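Local atomic coordinates of USG-1 protein homolog (Pseudomonas aeruginosa, PDB entry 2HJS), a protein that probably binds NAD or NADP and acts as an oxidoreductase on an aldehyde, as in the dimeric aspartate-semialdehyde dehydrogenase family to which it belongs. Residues A[83-88]-A[125-130]. Residues are numbered along the deposited sequence; the frame is centred on the assembly and turned at random.
Sequences AHAERA and PFLLSS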
loop_
_atom_site.group_PDB
_atom_site.type_symbol
_atom_site.label_atom_id
_atom_site.label_comp_id
_atom_site.label_asym_id
_atom_site.label_seq_id
_atom_site.Cartn_x
_atom_site.Cartn_y
_atom_site.Cartn_z
ATOM N N ALA A 83 -15.928 30.043 5.223
ATOM C CA ALA A 83 -16.147 31.347 5.820
ATOM C C ALA A 83 -15.836 32.497 4.863
ATOM O O ALA A 83 -16.423 33.577 4.993
ATOM C CB ALA A 83 -15.354 31.482 7.114
ATOM N N HIS A 84 -14.939 32.282 3.899
ATOM C CA HIS A 84 -14.446 33.410 3.091
ATOM C C HIS A 84 -14.465 33.291 1.562
ATOM O O HIS A 84 -14.444 34.314 0.901
ATOM C CB HIS A 84 -13.023 33.813 3.517
ATOM C CG HIS A 84 -12.921 34.288 4.931
ATOM N ND1 HIS A 84 -13.298 35.557 5.322
ATOM C CD2 HIS A 84 -12.471 33.668 6.046
ATOM C CE1 HIS A 84 -13.096 35.691 6.620
ATOM N NE2 HIS A 84 -12.591 34.561 7.081
ATOM N N ALA A 85 -14.462 32.088 0.985
ATOM C CA ALA A 85 -14.223 31.992 -0.470
ATOM C C ALA A 85 -15.312 32.665 -1.323
ATOM O O ALA A 85 -15.010 33.406 -2.266
ATOM C CB ALA A 85 -13.981 30.549 -0.921
ATOM N N GLU A 86 -16.568 32.421 -0.981
ATOM C CA GLU A 86 -17.683 33.034 -1.706
ATOM C C GLU A 86 -17.698 34.531 -1.514
ATOM O O GLU A 86 -17.775 35.262 -2.500
ATOM C CB GLU A 86 -19.026 32.390 -1.340
ATOM C CG GLU A 86 -19.174 30.979 -1.947
ATOM C CD GLU A 86 -20.413 30.245 -1.452
ATOM O OE1 GLU A 86 -21.454 30.258 -2.160
ATOM O OE2 GLU A 86 -20.346 29.672 -0.343
ATOM N N ARG A 87 -17.603 34.984 -0.259
ATOM C CA ARG A 87 -17.478 36.424 0.059
ATOM C C ARG A 87 -16.350 37.083 -0.738
ATOM O O ARG A 87 -16.538 38.154 -1.301
ATOM C CB ARG A 87 -17.293 36.652 1.562
ATOM C CG ARG A 87 -18.605 36.572 2.359
ATOM C CD ARG A 87 -18.422 36.430 3.886
ATOM N NE ARG A 87 -17.253 37.158 4.386
ATOM C CZ ARG A 87 -17.227 38.455 4.719
ATOM N NH1 ARG A 87 -16.081 38.977 5.161
ATOM N NH2 ARG A 87 -18.318 39.240 4.621
ATOM N N ALA A 88 -15.200 36.418 -0.825
ATOM C CA ALA A 88 -14.089 36.914 -1.641
ATOM C C ALA A 88 -14.448 37.057 -3.119
ATOM O O ALA A 88 -14.020 38.030 -3.761
ATOM C CB ALA A 88 -12.848 36.032 -1.488
ATOM N N PRO A 125 -15.644 37.035 -12.125
ATOM C CA PRO A 125 -14.740 36.291 -11.204
ATOM C C PRO A 125 -14.990 34.780 -11.047
ATOM O O PRO A 125 -16.129 34.343 -10.893
ATOM C CB PRO A 125 -14.919 37.006 -9.859
ATOM C CG PRO A 125 -16.173 37.862 -10.015
ATOM C CD PRO A 125 -16.340 38.168 -11.455
ATOM N N PHE A 126 -13.918 33.989 -11.094
ATOM C CA PHE A 126 -14.025 32.544 -11.023
ATOM C C PHE A 126 -14.053 32.065 -9.570
ATOM O O PHE A 126 -13.594 32.753 -8.651
ATOM C CB PHE A 126 -12.890 31.875 -11.812
ATOM C CG PHE A 126 -12.842 32.266 -13.280
ATOM C CD1 PHE A 126 -13.549 31.542 -14.231
ATOM C CD2 PHE A 126 -12.088 33.368 -13.705
ATOM C CE1 PHE A 126 -13.500 31.890 -15.577
ATOM C CE2 PHE A 126 -12.041 33.737 -15.064
ATOM C CZ PHE A 126 -12.744 32.994 -15.998
ATOM N N LEU A 127 -14.646 30.900 -9.360
ATOM C CA LEU A 127 -14.538 30.215 -8.087
ATOM C C LEU A 127 -14.383 28.725 -8.361
ATOM O O LEU A 127 -15.347 28.026 -8.704
ATOM C CB LEU A 127 -15.734 30.543 -7.183
ATOM C CG LEU A 127 -15.902 29.721 -5.897
ATOM C CD1 LEU A 127 -14.660 29.791 -4.996
ATOM C CD2 LEU A 127 -17.151 30.156 -5.134
ATOM N N LEU A 128 -13.145 28.248 -8.241
ATOM C CA LEU A 128 -12.792 26.915 -8.694
ATOM C C LEU A 128 -12.109 26.196 -7.579
ATOM O O LEU A 128 -11.515 26.831 -6.708
ATOM C CB LEU A 128 -11.817 26.994 -9.869
ATOM C CG LEU A 128 -12.247 27.941 -10.992
ATOM C CD1 LEU A 128 -11.054 28.338 -11.827
ATOM C CD2 LEU A 128 -13.354 27.304 -11.822
ATOM N N SER A 129 -12.173 24.864 -7.622
ATOM C CA SER A 129 -11.409 24.036 -6.702
ATOM C C SER A 129 -10.194 23.459 -7.417
ATOM O O SER A 129 -10.260 23.049 -8.579
ATOM C CB SER A 129 -12.267 22.891 -6.126
ATOM O OG SER A 129 -13.315 23.401 -5.314
ATOM N N SER A 130 -9.080 23.417 -6.720
ATOM C CA SER A 130 -7.975 22.605 -7.199
ATOM C C SER A 130 -8.011 21.290 -6.387
ATOM O O SER A 130 -8.051 21.338 -5.162
ATOM C CB SER A 130 -6.670 23.387 -7.050
ATOM O OG SER A 130 -5.632 22.806 -7.798
#
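In the Rossmann-type nucleotide-binding domain, helix 78-90 packs against the sheet at its border strand 127-129, where Leu127 meets Ala85 and Glu86. Both methyls of the leucine are used, one for each helix residue. CD1 of Leu127 lies 4.2 Å from CB of Ala85, an apolar contact on the buried side, while CD2 of Leu127 comes to 3.9 Å from CG of Glu86. The leucine's first torsion explains this reach: CG stands anti to the backbone N (chi1 170°), and the CB bond already points at the helix. Glu86 offers its aliphatic part: from CG the chain runs on extended (chi2 172°), taking the carboxylate away from the methyl; the two side chains cross at a slant. The backbones stay well apart, the CA atoms of Glu86 and Leu127 being 7.7 Å from each other. Val95 of the adjoining strand 94-97 touches both Ala85 and Leu127, continuing the apolar layer between helix and sheet. With 104 Å² buried in total and carbon alone meeting carbon, helix and border strand are joined here by a small, non-polar contact, bordered on the exposed side by the CG methylene of Glu86.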